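Local coordinates for protein extracellular invertase (Aspergillus kawachii, PDB 5XH8) that probably hydrolyses sucrose and transfers its fructosyl unit to build short fructooligosaccharides, as a GH32 beta-fructofuranosidase, at residues H263-T268 with V378-N383. Residues are numbered along the deposited sequence; the frame is centred on the assembly and turned at random.
Sequences HGQIFT and VLYIPN
Val378 reaches Phe267 with one methyl: its CG2 stands 4.0 Å from CE1 of the ring, approaching obliquely, and the two side chains cross at about a right angle. The valine rotamer sets this up. CG1 lies anti to the backbone N (chi1 -177°), which leaves CG2 beside that nitrogen, where it meets the ring. Gln265, two residues before Phe267 on the same side of its strand, extends near the same methyl and the phenol end of Tyr380. Its terminal amide is probably modelled the wrong way round, so that approach is best read as loose contact at the margin. The Tyr380 hydroxyl itself is hydrogen-bonded to the side chain of Gln412.

The backbones stay well apart. The nearest CA atoms, those of Gln265 and Val378, are 8.2 Å from each other. The two short strand segments run at 109°. Their axes come no closer than 10.7 Å. In this GH32 beta-propeller enzyme, strand 265-274 belongs to a five-stranded antiparallel sheet and strand 366-385 to another sheet, which also holds 408-418; the contact bridges the two through side chains. Leu255 and Leu414 also pack on Phe267, and Leu255 touches Val378 as well, extending the apolar patch beyond the pair. Strand 265-274 is held in its own sheet by backbone bonds, among them Phe267 with Phe253 and Gln265 with Leu255, while Val378 has a backbone bond with Asp256, just past strand 250-255.

Between the segments only 114 Å² is buried, with an apolar methyl-to-ring contact inside and polar groups toward the more open margin. Dispersion and the exclusion of water therefore probably account for most of the attraction here.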
# COMPACT_ATOMS: atom_id res chain seq x y z
N HIS A 263 -20.67 26.80 -11.08
CA HIS A 263 -21.00 27.77 -10.02
C HIS A 263 -22.38 27.53 -9.42
O HIS A 263 -22.85 28.37 -8.67
CB HIS A 263 -20.92 29.20 -10.57
CG HIS A 263 -19.55 29.60 -11.01
ND1 HIS A 263 -18.55 29.92 -10.11
CD2 HIS A 263 -19.00 29.71 -12.24
CE1 HIS A 263 -17.44 30.20 -10.78
NE2 HIS A 263 -17.69 30.08 -12.07
N GLY A 264 -23.02 26.41 -9.75
CA GLY A 264 -24.37 26.16 -9.31
C GLY A 264 -24.42 25.61 -7.91
O GLY A 264 -23.40 25.45 -7.25
N GLN A 265 -25.64 25.31 -7.47
CA GLN A 265 -25.91 24.58 -6.23
C GLN A 265 -25.31 23.18 -6.23
O GLN A 265 -25.44 22.48 -7.21
CB GLN A 265 -27.41 24.38 -6.07
CG GLN A 265 -28.01 25.10 -4.91
CD GLN A 265 -29.50 24.97 -4.98
OE1 GLN A 265 -30.10 24.09 -4.37
NE2 GLN A 265 -30.09 25.78 -5.82
N ILE A 266 -24.79 22.77 -5.08
CA ILE A 266 -24.01 21.53 -4.97
C ILE A 266 -24.90 20.37 -4.47
O ILE A 266 -25.63 20.49 -3.47
CB ILE A 266 -22.78 21.73 -4.07
CG1 ILE A 266 -21.77 22.63 -4.79
CG2 ILE A 266 -22.10 20.40 -3.71
CD1 ILE A 266 -20.68 23.20 -3.89
N PHE A 267 -24.83 19.26 -5.18
CA PHE A 267 -25.58 18.05 -4.87
C PHE A 267 -24.62 16.86 -4.81
O PHE A 267 -23.55 16.89 -5.44
CB PHE A 267 -26.59 17.76 -5.98
CG PHE A 267 -27.77 18.70 -6.03
CD1 PHE A 267 -27.67 19.94 -6.66
CD2 PHE A 267 -29.00 18.30 -5.52
CE1 PHE A 267 -28.78 20.79 -6.74
CE2 PHE A 267 -30.11 19.15 -5.59
CZ PHE A 267 -30.00 20.39 -6.20
N THR A 268 -25.02 15.82 -4.09
CA THR A 268 -24.33 14.53 -4.14
C THR A 268 -25.37 13.42 -4.33
O THR A 268 -26.52 13.57 -3.86
CB THR A 268 -23.48 14.27 -2.88
OG1 THR A 268 -22.81 13.00 -2.97
CG2 THR A 268 -24.33 14.33 -1.60
N VAL A 378 -31.78 21.59 -11.37
CA VAL A 378 -32.58 22.18 -10.30
C VAL A 378 -33.99 22.39 -10.86
O VAL A 378 -34.13 22.97 -11.92
CB VAL A 378 -32.00 23.52 -9.76
CG1 VAL A 378 -32.85 24.03 -8.61
CG2 VAL A 378 -30.58 23.31 -9.28
N LEU A 379 -35.00 21.83 -10.20
CA LEU A 379 -36.37 21.94 -10.68
C LEU A 379 -37.10 22.90 -9.76
O LEU A 379 -37.02 22.77 -8.54
CB LEU A 379 -37.09 20.58 -10.69
CG LEU A 379 -38.60 20.62 -10.98
CD1 LEU A 379 -38.87 21.15 -12.38
CD2 LEU A 379 -39.24 19.25 -10.82
N TYR A 380 -37.82 23.86 -10.36
CA TYR A 380 -38.67 24.77 -9.57
C TYR A 380 -40.14 24.45 -9.76
O TYR A 380 -40.57 24.18 -10.88
CB TYR A 380 -38.39 26.23 -9.93
CG TYR A 380 -37.01 26.65 -9.51
CD1 TYR A 380 -36.75 27.05 -8.20
CD2 TYR A 380 -35.95 26.62 -10.41
CE1 TYR A 380 -35.47 27.44 -7.81
CE2 TYR A 380 -34.67 26.99 -10.03
CZ TYR A 380 -34.44 27.40 -8.73
OH TYR A 380 -33.18 27.74 -8.37
N ILE A 381 -40.88 24.44 -8.66
CA ILE A 381 -42.30 24.21 -8.68
C ILE A 381 -42.99 25.52 -8.24
O ILE A 381 -43.00 25.83 -7.04
CB ILE A 381 -42.69 23.08 -7.72
CG1 ILE A 381 -41.85 21.82 -7.99
CG2 ILE A 381 -44.17 22.77 -7.86
CD1 ILE A 381 -42.09 20.73 -6.97
N PRO A 382 -43.55 26.29 -9.20
CA PRO A 382 -44.17 27.57 -8.82
C PRO A 382 -45.64 27.45 -8.39
O PRO A 382 -46.27 26.41 -8.59
CB PRO A 382 -44.02 28.43 -10.08
CG PRO A 382 -43.99 27.45 -11.21
CD PRO A 382 -43.45 26.14 -10.66
N ASN A 383 -46.15 28.51 -7.78
CA ASN A 383 -47.59 28.67 -7.51
C ASN A 383 -48.16 27.59 -6.60
O ASN A 383 -49.32 27.20 -6.73
CB ASN A 383 -48.38 28.73 -8.83
CG ASN A 383 -47.87 29.80 -9.79
OD1 ASN A 383 -47.34 30.83 -9.39
ND2 ASN A 383 -48.04 29.55 -11.07